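Local coordinates for BamaA.19900.a (Balamuthia mandrillaris, PDB 6VZZ), which binds glucose and, as a glucokinase of the actin-like ATPase clan, probably phosphorylates it to glucose 6-phosphate at the expense of ATP, at residues T180-P183 against D184-V188; A254-Y257 against E258-V261; F313-L316 against M317-A320. All coordinates share one frame; numbering follows the deposited sequence.

Interaction 1: residues T180-P183 against D184-V188. With CA (calcium ion), chain E.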
ATOM      1  N   THR A 180      15.868  -4.725 -16.398  1.00 49.44           N
ATOM      2  CA  THR A 180      16.232  -5.663 -15.349  1.00 46.93           C
ATOM      3  C   THR A 180      15.791  -5.038 -14.033  1.00 46.70           C
ATOM      4  O   THR A 180      15.754  -3.812 -13.903  1.00 50.98           O
ATOM      5  CB  THR A 180      17.742  -5.955 -15.357  1.00 47.03           C
ATOM      6  OG1 THR A 180      18.002  -7.206 -14.708  1.00 50.54           O
ATOM      7  CG2 THR A 180      18.503  -4.857 -14.639  1.00 45.57           C
ATOM      8  N   LEU A 181      15.426  -5.868 -13.064  1.00 46.10           N
ATOM      9  CA  LEU A 181      14.881  -5.370 -11.804  1.00 44.75           C
ATOM     10  C   LEU A 181      15.951  -5.398 -10.719  1.00 45.62           C
ATOM     11  O   LEU A 181      16.636  -6.412 -10.538  1.00 45.03           O
ATOM     12  CB  LEU A 181      13.664  -6.184 -11.371  1.00 42.48           C
ATOM     13  CG  LEU A 181      12.464  -6.083 -12.310  1.00 41.93           C
ATOM     14  CD1 LEU A 181      11.263  -6.762 -11.699  1.00 45.32           C
ATOM     15  CD2 LEU A 181      12.144  -4.645 -12.619  1.00 41.03           C
ATOM     16  N   GLN A 182      16.102  -4.282 -10.016  1.00 44.75           N
ATOM     17  CA  GLN A 182      17.067  -4.184  -8.931  1.00 46.60           C
ATOM     18  C   GLN A 182      16.469  -4.784  -7.662  1.00 45.76           C
ATOM     19  O   GLN A 182      15.284  -5.121  -7.610  1.00 41.33           O
ATOM     20  CB  GLN A 182      17.474  -2.725  -8.734  1.00 48.42           C
ATOM     21  CG  GLN A 182      18.162  -2.094  -9.945  1.00 49.10           C
ATOM     22  CD  GLN A 182      19.430  -2.837 -10.372  1.00 55.67           C
ATOM     23  OE1 GLN A 182      20.239  -3.269  -9.539  1.00 50.46           O
ATOM     24  NE2 GLN A 182      19.599  -2.995 -11.687  1.00 57.21           N
ATOM     25  N   PRO A 183      17.272  -4.972  -6.617  1.00 48.11           N
ATOM     26  CA  PRO A 183      16.667  -5.498  -5.370  1.00 48.09           C
ATOM     27  C   PRO A 183      16.026  -4.396  -4.534  1.00 46.30           C
ATOM     28  O   PRO A 183      16.467  -4.033  -3.434  1.00 49.33           O
ATOM     29  CB  PRO A 183      17.865  -6.157  -4.668  1.00 46.96           C
ATOM     30  CG  PRO A 183      18.992  -6.150  -5.648  1.00 45.82           C
ATOM     31  CD  PRO A 183      18.741  -5.002  -6.562  1.00 44.56           C
ATOM     32  N   ASP A 184      14.952  -3.834  -5.078  1.00 45.81           N
ATOM     33  CA  ASP A 184      14.112  -2.857  -4.396  1.00 44.75           C
ATOM     34  C   ASP A 184      12.669  -3.258  -4.673  1.00 41.70           C
ATOM     35  O   ASP A 184      12.416  -4.339  -5.209  1.00 44.32           O
ATOM     36  CB  ASP A 184      14.460  -1.432  -4.847  1.00 43.25           C
ATOM     37  CG  ASP A 184      15.875  -1.024  -4.447  1.00 49.17           C
ATOM     38  OD1 ASP A 184      16.270  -1.254  -3.276  1.00 58.32           O
ATOM     39  OD2 ASP A 184      16.605  -0.482  -5.303  1.00 52.98           O
ATOM     40  N   HIS A 185      11.704  -2.422  -4.283  1.00 39.16           N
ATOM     41  CA  HIS A 185      10.312  -2.755  -4.547  1.00 34.03           C
ATOM     42  C   HIS A 185       9.907  -2.240  -5.911  1.00 35.34           C
ATOM     43  O   HIS A 185      10.378  -1.195  -6.361  1.00 35.69           O
ATOM     44  CB  HIS A 185       9.367  -2.168  -3.504  1.00 33.86           C
ATOM     45  CG  HIS A 185       9.842  -2.331  -2.101  1.00 34.31           C
ATOM     46  ND1 HIS A 185      10.292  -3.534  -1.603  1.00 34.28           N
ATOM     47  CD2 HIS A 185       9.935  -1.442  -1.088  1.00 33.15           C
ATOM     48  CE1 HIS A 185      10.647  -3.379  -0.341  1.00 34.59           C
ATOM     49  NE2 HIS A 185      10.449  -2.117  -0.007  1.00 35.71           N
ATOM     50  N   TYR A 186       8.998  -2.967  -6.553  1.00 37.58           N
ATOM     51  CA  TYR A 186       8.442  -2.550  -7.830  1.00 34.55           C
ATOM     52  C   TYR A 186       6.934  -2.718  -7.780  1.00 34.57           C
ATOM     53  O   TYR A 186       6.433  -3.742  -7.301  1.00 35.94           O
ATOM     54  CB  TYR A 186       9.048  -3.343  -8.992  1.00 33.32           C
ATOM     55  CG  TYR A 186      10.492  -2.976  -9.275  1.00 37.39           C
ATOM     56  CD1 TYR A 186      10.806  -1.980 -10.189  1.00 35.72           C
ATOM     57  CD2 TYR A 186      11.542  -3.610  -8.608  1.00 40.35           C
ATOM     58  CE1 TYR A 186      12.118  -1.625 -10.446  1.00 34.99           C
ATOM     59  CE2 TYR A 186      12.863  -3.263  -8.861  1.00 42.21           C
ATOM     60  CZ  TYR A 186      13.139  -2.265  -9.787  1.00 40.74           C
ATOM     61  OH  TYR A 186      14.438  -1.907 -10.052  1.00 42.33           O
ATOM     62  N   LEU A 187       6.219  -1.694  -8.233  1.00 33.71           N
ATOM     63  CA  LEU A 187       4.770  -1.730  -8.340  1.00 33.80           C
ATOM     64  C   LEU A 187       4.384  -2.277  -9.708  1.00 32.32           C
ATOM     65  O   LEU A 187       4.954  -1.883 -10.728  1.00 33.72           O
ATOM     66  CB  LEU A 187       4.199  -0.324  -8.138  1.00 31.07           C
ATOM     67  CG  LEU A 187       2.695  -0.060  -8.171  1.00 32.30           C
ATOM     68  CD1 LEU A 187       1.984  -0.746  -7.028  1.00 31.67           C
ATOM     69  CD2 LEU A 187       2.427   1.436  -8.129  1.00 34.67           C
ATOM     70  N   VAL A 188       3.432  -3.205  -9.734  1.00 31.42           N
ATOM     71  CA  VAL A 188       2.916  -3.756 -10.985  1.00 33.55           C
ATOM     72  C   VAL A 188       1.437  -3.405 -11.096  1.00 31.88           C
ATOM     73  O   VAL A 188       0.668  -3.641 -10.157  1.00 33.27           O
ATOM     74  CB  VAL A 188       3.124  -5.279 -11.077  1.00 33.16           C
ATOM     75  CG1 VAL A 188       2.522  -5.814 -12.365  1.00 32.62           C
ATOM     76  CG2 VAL A 188       4.601  -5.628 -10.975  1.00 29.83           C
TER
HETATM   77 CA    CA E 404      17.016  -2.926  -1.306  1.00 78.76          CA
HETATM   78  O   HOH W   1      17.074  -5.207   0.344  1.00 55.62           O
HETATM   79  O   HOH W   2      17.472  -0.740  -0.606  1.00 65.99           O

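Interaction 2: residues A254-Y257 against E258-V261. With BGC (beta-D-glucopyranose), chain B.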
ATOM      1  N   ALA A 254     -17.830   8.025  -3.101  1.00 42.49           N
ATOM      2  CA  ALA A 254     -16.777   8.432  -4.019  1.00 41.99           C
ATOM      3  C   ALA A 254     -16.334   7.232  -4.842  1.00 41.49           C
ATOM      4  O   ALA A 254     -16.161   6.132  -4.310  1.00 46.97           O
ATOM      5  CB  ALA A 254     -15.592   9.007  -3.246  1.00 37.37           C
ATOM      6  N   ILE A 255     -16.136   7.441  -6.146  1.00 40.54           N
ATOM      7  CA  ILE A 255     -15.896   6.299  -7.031  1.00 41.79           C
ATOM      8  C   ILE A 255     -14.514   5.700  -6.779  1.00 38.82           C
ATOM      9  O   ILE A 255     -13.607   6.334  -6.225  1.00 37.70           O
ATOM     10  CB  ILE A 255     -16.075   6.693  -8.506  1.00 41.94           C
ATOM     11  CG1 ILE A 255     -14.900   7.521  -9.017  1.00 38.42           C
ATOM     12  CG2 ILE A 255     -17.350   7.487  -8.688  1.00 42.45           C
ATOM     13  CD1 ILE A 255     -14.985   7.789 -10.524  1.00 37.84           C
ATOM     14  N   GLU A 256     -14.367   4.438  -7.165  1.00 39.17           N
ATOM     15  CA  GLU A 256     -13.086   3.748  -7.111  1.00 36.51           C
ATOM     16  C   GLU A 256     -12.291   4.071  -8.360  1.00 35.45           C
ATOM     17  O   GLU A 256     -12.854   4.406  -9.406  1.00 35.43           O
ATOM     18  CB  GLU A 256     -13.264   2.227  -7.018  1.00 36.54           C
ATOM     19  CG  GLU A 256     -14.318   1.750  -6.046  1.00 36.25           C
ATOM     20  CD  GLU A 256     -14.445   0.238  -6.034  1.00 40.67           C
ATOM     21  OE1 GLU A 256     -14.002  -0.411  -7.010  1.00 40.50           O
ATOM     22  OE2 GLU A 256     -14.976  -0.306  -5.039  1.00 39.93           O
ATOM     23  N   TYR A 257     -10.962   3.962  -8.245  1.00 35.34           N
ATOM     24  CA  TYR A 257     -10.121   4.163  -9.421  1.00 33.99           C
ATOM     25  C   TYR A 257     -10.547   3.235 -10.553  1.00 38.56           C
ATOM     26  O   TYR A 257     -10.546   3.638 -11.725  1.00 38.22           O
ATOM     27  CB  TYR A 257      -8.646   3.955  -9.074  1.00 32.37           C
ATOM     28  CG  TYR A 257      -7.964   5.186  -8.508  1.00 36.09           C
ATOM     29  CD1 TYR A 257      -7.599   6.246  -9.331  1.00 35.70           C
ATOM     30  CD2 TYR A 257      -7.679   5.291  -7.148  1.00 33.22           C
ATOM     31  CE1 TYR A 257      -6.975   7.370  -8.816  1.00 35.43           C
ATOM     32  CE2 TYR A 257      -7.060   6.407  -6.634  1.00 32.56           C
ATOM     33  CZ  TYR A 257      -6.711   7.449  -7.469  1.00 35.81           C
ATOM     34  OH  TYR A 257      -6.087   8.571  -6.955  1.00 37.86           O
ATOM     35  N   GLU A 258     -10.956   2.001 -10.215  1.00 36.73           N
ATOM     36  CA  GLU A 258     -11.411   1.048 -11.225  1.00 36.60           C
ATOM     37  C   GLU A 258     -12.683   1.516 -11.929  1.00 40.17           C
ATOM     38  O   GLU A 258     -12.967   1.065 -13.046  1.00 41.02           O
ATOM     39  CB  GLU A 258     -11.637  -0.329 -10.593  1.00 33.98           C
ATOM     40  CG  GLU A 258     -11.962  -1.426 -11.607  1.00 37.32           C
ATOM     41  CD  GLU A 258     -12.074  -2.812 -10.987  1.00 40.60           C
ATOM     42  OE1 GLU A 258     -11.048  -3.338 -10.510  1.00 38.78           O
ATOM     43  OE2 GLU A 258     -13.191  -3.380 -10.973  1.00 41.13           O
ATOM     44  N   ASP A 259     -13.448   2.423 -11.324  1.00 36.77           N
ATOM     45  CA  ASP A 259     -14.636   2.909 -12.007  1.00 38.62           C
ATOM     46  C   ASP A 259     -14.293   3.794 -13.196  1.00 41.06           C
ATOM     47  O   ASP A 259     -15.175   4.080 -14.018  1.00 41.34           O
ATOM     48  CB  ASP A 259     -15.547   3.642 -11.021  1.00 38.64           C
ATOM     49  CG  ASP A 259     -16.145   2.701  -9.977  1.00 41.02           C
ATOM     50  OD1 ASP A 259     -16.337   1.504 -10.299  1.00 38.87           O
ATOM     51  OD2 ASP A 259     -16.429   3.150  -8.843  1.00 42.58           O
ATOM     52  N   ILE A 260     -13.032   4.211 -13.319  1.00 37.87           N
ATOM     53  CA  ILE A 260     -12.549   4.906 -14.498  1.00 38.91           C
ATOM     54  C   ILE A 260     -11.478   4.099 -15.225  1.00 41.31           C
ATOM     55  O   ILE A 260     -11.508   3.982 -16.461  1.00 42.85           O
ATOM     56  CB  ILE A 260     -12.018   6.305 -14.122  1.00 39.05           C
ATOM     57  CG1 ILE A 260     -13.176   7.223 -13.729  1.00 40.86           C
ATOM     58  CG2 ILE A 260     -11.183   6.908 -15.240  1.00 40.19           C
ATOM     59  CD1 ILE A 260     -12.720   8.597 -13.265  1.00 41.55           C
ATOM     60  N   VAL A 261     -10.559   3.500 -14.472  1.00 37.81           N
ATOM     61  CA  VAL A 261      -9.386   2.856 -15.039  1.00 40.79           C
ATOM     62  C   VAL A 261      -9.717   1.389 -15.265  1.00 40.27           C
ATOM     63  O   VAL A 261      -9.266   0.512 -14.521  1.00 40.24           O
ATOM     64  CB  VAL A 261      -8.156   3.036 -14.127  1.00 39.35           C
ATOM     65  CG1 VAL A 261      -6.892   2.554 -14.821  1.00 38.32           C
ATOM     66  CG2 VAL A 261      -8.031   4.486 -13.700  1.00 33.64           C
TER
HETATM   67  C2  BGC B 401      -9.969  -7.385  -8.632  1.00 34.07           C
HETATM   68  C3  BGC B 401      -8.508  -7.766  -8.459  1.00 34.86           C
HETATM   69  C4  BGC B 401      -7.885  -8.080  -9.814  1.00 35.95           C
HETATM   70  C5  BGC B 401      -8.112  -6.906 -10.759  1.00 37.40           C
HETATM   71  C6  BGC B 401      -7.571  -7.125 -12.152  1.00 34.53           C
HETATM   72  C1  BGC B 401     -10.067  -6.238  -9.625  1.00 35.01           C
HETATM   73  O1  BGC B 401     -11.368  -5.794  -9.758  1.00 39.30           O
HETATM   74  O2  BGC B 401     -10.531  -7.011  -7.381  1.00 36.32           O
HETATM   75  O3  BGC B 401      -8.383  -8.873  -7.576  1.00 35.93           O
HETATM   76  O4  BGC B 401      -6.487  -8.281  -9.672  1.00 32.47           O
HETATM   77  O5  BGC B 401      -9.520  -6.662 -10.872  1.00 36.44           O
HETATM   78  O6  BGC B 401      -7.956  -8.382 -12.668  1.00 37.00           O
HETATM   79  O   HOH W   3     -15.530  -0.787  -9.332  1.00 42.98           O

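Interaction 3: residues F313-L316 against M317-A320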
ATOM      1  N   PHE A 313      -6.255   7.347 -18.720  1.00 43.70           N
ATOM      2  CA  PHE A 313      -4.855   7.184 -18.357  1.00 40.42           C
ATOM      3  C   PHE A 313      -4.419   8.196 -17.317  1.00 41.49           C
ATOM      4  O   PHE A 313      -3.490   7.923 -16.543  1.00 40.78           O
ATOM      5  CB  PHE A 313      -3.976   7.270 -19.595  1.00 43.75           C
ATOM      6  CG  PHE A 313      -3.666   5.938 -20.176  1.00 50.03           C
ATOM      7  CD1 PHE A 313      -2.860   5.049 -19.486  1.00 52.74           C
ATOM      8  CD2 PHE A 313      -4.202   5.549 -21.384  1.00 52.29           C
ATOM      9  CE1 PHE A 313      -2.577   3.805 -20.000  1.00 55.39           C
ATOM     10  CE2 PHE A 313      -3.921   4.300 -21.902  1.00 56.78           C
ATOM     11  CZ  PHE A 313      -3.108   3.427 -21.207  1.00 55.31           C
ATOM     12  N   LYS A 314      -5.068   9.360 -17.272  1.00 41.93           N
ATOM     13  CA  LYS A 314      -4.761  10.317 -16.217  1.00 40.68           C
ATOM     14  C   LYS A 314      -4.994   9.700 -14.844  1.00 39.98           C
ATOM     15  O   LYS A 314      -4.153   9.815 -13.945  1.00 40.92           O
ATOM     16  CB  LYS A 314      -5.593  11.586 -16.395  1.00 43.39           C
ATOM     17  CG  LYS A 314      -5.326  12.622 -15.322  1.00 43.54           C
ATOM     18  CD  LYS A 314      -5.453  14.040 -15.857  1.00 48.21           C
ATOM     19  CE  LYS A 314      -6.897  14.494 -15.915  1.00 49.98           C
ATOM     20  NZ  LYS A 314      -7.004  15.980 -16.125  1.00 54.01           N
ATOM     21  N   PHE A 315      -6.119   9.008 -14.669  1.00 37.61           N
ATOM     22  CA  PHE A 315      -6.393   8.430 -13.360  1.00 37.03           C
ATOM     23  C   PHE A 315      -5.527   7.211 -13.093  1.00 38.20           C
ATOM     24  O   PHE A 315      -5.221   6.923 -11.931  1.00 37.29           O
ATOM     25  CB  PHE A 315      -7.873   8.095 -13.217  1.00 36.63           C
ATOM     26  CG  PHE A 315      -8.702   9.268 -12.800  1.00 39.27           C
ATOM     27  CD1 PHE A 315      -9.139  10.193 -13.742  1.00 41.02           C
ATOM     28  CD2 PHE A 315      -9.015   9.470 -11.465  1.00 36.30           C
ATOM     29  CE1 PHE A 315      -9.890  11.296 -13.357  1.00 42.72           C
ATOM     30  CE2 PHE A 315      -9.760  10.561 -11.073  1.00 37.34           C
ATOM     31  CZ  PHE A 315     -10.204  11.479 -12.020  1.00 41.99           C
ATOM     32  N   LEU A 316      -5.108   6.495 -14.137  1.00 39.19           N
ATOM     33  CA  LEU A 316      -4.093   5.465 -13.929  1.00 38.04           C
ATOM     34  C   LEU A 316      -2.801   6.084 -13.406  1.00 37.52           C
ATOM     35  O   LEU A 316      -2.186   5.560 -12.472  1.00 33.82           O
ATOM     36  CB  LEU A 316      -3.833   4.696 -15.225  1.00 38.50           C
ATOM     37  CG  LEU A 316      -2.637   3.738 -15.136  1.00 36.22           C
ATOM     38  CD1 LEU A 316      -2.952   2.567 -14.228  1.00 33.88           C
ATOM     39  CD2 LEU A 316      -2.221   3.257 -16.505  1.00 38.77           C
ATOM     40  N   MET A 317      -2.388   7.220 -13.978  1.00 36.28           N
ATOM     41  CA  MET A 317      -1.194   7.889 -13.477  1.00 36.98           C
ATOM     42  C   MET A 317      -1.386   8.409 -12.054  1.00 36.92           C
ATOM     43  O   MET A 317      -0.419   8.475 -11.290  1.00 32.99           O
ATOM     44  CB  MET A 317      -0.796   9.034 -14.408  1.00 39.28           C
ATOM     45  CG  MET A 317      -0.270   8.600 -15.766  1.00 43.05           C
ATOM     46  SD  MET A 317       1.270   7.664 -15.660  1.00 46.04           S
ATOM     47  CE  MET A 317       0.736   6.038 -16.163  1.00 39.16           C
ATOM     48  N   ARG A 318      -2.613   8.785 -11.672  1.00 37.72           N
ATOM     49  CA  ARG A 318      -2.808   9.338 -10.332  1.00 36.06           C
ATOM     50  C   ARG A 318      -2.708   8.262  -9.254  1.00 37.20           C
ATOM     51  O   ARG A 318      -2.109   8.494  -8.197  1.00 37.43           O
ATOM     52  CB  ARG A 318      -4.149  10.055 -10.232  1.00 36.54           C
ATOM     53  CG  ARG A 318      -4.351  10.734  -8.895  1.00 36.47           C
ATOM     54  CD  ARG A 318      -5.469  11.762  -8.972  1.00 38.34           C
ATOM     55  NE  ARG A 318      -5.347  12.550 -10.189  1.00 41.13           N
ATOM     56  CZ  ARG A 318      -6.312  13.309 -10.699  1.00 41.72           C
ATOM     57  NH1 ARG A 318      -6.101  13.963 -11.832  1.00 40.32           N
ATOM     58  NH2 ARG A 318      -7.489  13.397 -10.091  1.00 41.95           N
ATOM     59  N   ILE A 319      -3.299   7.087  -9.483  1.00 32.75           N
ATOM     60  CA  ILE A 319      -3.170   6.027  -8.490  1.00 34.11           C
ATOM     61  C   ILE A 319      -1.731   5.520  -8.454  1.00 34.79           C
ATOM     62  O   ILE A 319      -1.190   5.209  -7.386  1.00 34.18           O
ATOM     63  CB  ILE A 319      -4.191   4.897  -8.761  1.00 33.35           C
ATOM     64  CG1 ILE A 319      -4.099   3.776  -7.715  1.00 33.26           C
ATOM     65  CG2 ILE A 319      -3.991   4.285 -10.132  1.00 33.34           C
ATOM     66  CD1 ILE A 319      -4.167   4.247  -6.279  1.00 33.97           C
ATOM     67  N   ALA A 320      -1.072   5.464  -9.612  1.00 32.95           N
ATOM     68  CA  ALA A 320       0.313   5.015  -9.630  1.00 33.34           C
ATOM     69  C   ALA A 320       1.215   5.993  -8.888  1.00 35.02           C
ATOM     70  O   ALA A 320       2.106   5.574  -8.137  1.00 32.30           O
ATOM     71  CB  ALA A 320       0.782   4.817 -11.071  1.00 31.86           C
TER

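Interaction 1: residues T180-P183 against D184-V188
Leu-181 and Tyr-186 pack against each other where a loop, turning through an inverse gamma turn centred on Pro-183, enters the strand 186-191. The tight part is apolar: CD2 of Leu-181 sits over the centre of the Tyr-186 ring, a CH-pi contact 3.7 Å from the centroid and only 10° off the ring normal. With CG anti to the carbonyl carbon (chi1 -71°), the Tyr-186 ring lies alongside the incoming loop, and the two side chains run past each other in opposite directions. At the far end of the ring the phenol oxygen OH accepts a hydrogen bond from the backbone N of Gln-182 (2.9 Å, 162° at the hydrogen), while Gln-182 O lies in the ring plane at the edge, near CE2. Helix 146-159 also touches Leu-181, through Val-154.

The turn itself is the looser, wetter side. Its bond from Asp-184 N to Gln-182 O is weak, and the Gln-182 side chain leads away from the strand. Asp-184 divides its carboxylate: OD2 forms a salt bridge with Arg-330, and OD1 binds a calcium ion that also carries two waters. Calcium is held at 2.5 Å by Pro-183 O and at 2.7 Å by Asp-184 OD1.

Interaction 2: residues A254-Y257 against E258-V261
Asp-259 turns its carboxylate back along the chain with CG anti to its carbonyl carbon (chi1 -67°), and Glu-256, its own CG likewise placed (chi1 -44°), extends beyond CG past it. The turn between them is closed by reciprocal bonds: Glu-256 N donates to Asp-259 OD2 (3.0 Å), meeting that oxygen from above the carboxylate plane, and Asp-259 N returns a bond to Glu-256 O (2.8 Å). Tyr-257 O next grips two donors, Ile-260 N from above its carbonyl plane and Val-261 N in that plane (2.8 Å, 168° at the hydrogen), which winds the chain tightly before helix 263-276.

On the apolar side, CD1 of Ile-255 meets CD1 of Ile-260 at 3.6 Å, the two side chains crossing at about a right angle against helix 234-249, while Tyr-257 and Val-261 turn instead to helix 303-327.

The acidic groups, 4.5 Å apart at Glu-256 OE1 and Asp-259 OD1, are bridged by a water that donates to both, which probably eases their repulsion. Hydrogen bonds also join Glu-256 OE1 to His-221 and Asp-259 OD2 to Tyr-249, and Glu-256 OE2 forms a salt bridge with Lys-362 of the second subunit.

Glu-258, its chain extended, reaches the glucose pocket, where its OE1 accepts a hydrogen bond from the anomeric hydroxyl O1 of beta-D-glucopyranose (2.6 Å). Leu-195 N also hydrogen-bonds OE1, while OE2 has a salt bridge to Arg-264 and a hydrogen bond to Asn-116. Since His-221 NE2 bonds the sugar as well, Glu-256 is a second-shell residue, consistent with orienting His-221. The chemistry is consistent with a turn that positions a carboxylate to bind the C1 hydroxyl, a position separate from the 6-hydroxyl that glucokinases phosphorylate.

Interaction 3: residues F313-L316 against M317-A320
Arg-318 holds its guanidinium, tilted, over one face of the Phe-315 ring, three residues back along the helix 303-327. Its CZ lies 4.6 Å from the ring centroid and 18° off the normal, the geometry of a cation-pi contact, although the two planes are 41° apart. The closest approach is by NH2, 3.8 Å from CE2 of Phe-315. One turn back, CG of Lys-314 comes equally near to NH1 of Arg-318, and the two side chains run alongside in the same direction. Arg-318 leaves the helix with CG opposite its backbone N (chi1 -176°) and then bends at chi3, which folds the guanidinium back toward the preceding turn.

Beneath these side chains the backbone keeps regular alpha-helical i to i+4 bonds, from Met-317 N to Phe-313 O (2.9 Å) through Ile-319 N to Phe-315 O (168° at the hydrogen). On another side of the helix Leu-316 CD2 and Met-317 CE touch loosely at 4.1 Å.

Farther out, Glu-356 of helix 350-357 pairs with NE of Arg-318, Glu-237 of helix 234-249 takes NH1 together with Lys-314 NZ, and Ser-225 O accepts from NH2. Two acids thus serve two bases, which probably keeps both cationic; the buried guanidinium has acceptors for all three nitrogens while it still makes the cation-pi contact with Phe-315, tying three helices together.

In the fold
Interactions 2 and 3 form one buried block, their centres about 11 Å apart: Tyr-257 and Val-261 of the turn lie against Phe-315, Leu-316, Arg-318 and Ile-319 of the helix. Interaction 1 is partly exposed, some 19 Å between centres from interaction 3, yet Leu-187 CD2 touches Ala-320 O. It leads into a strand of the sheet that the helix of interaction 3 covers, since Leu-316 and Ala-320 rest on Leu-189 farther along that strand. Chemistry follows place: a metal site near the surface, a polar turn at the ligand, and in the core a helix whose bases pair with acids, probably balancing their charge, where a cation-pi contact joins the salt bridges.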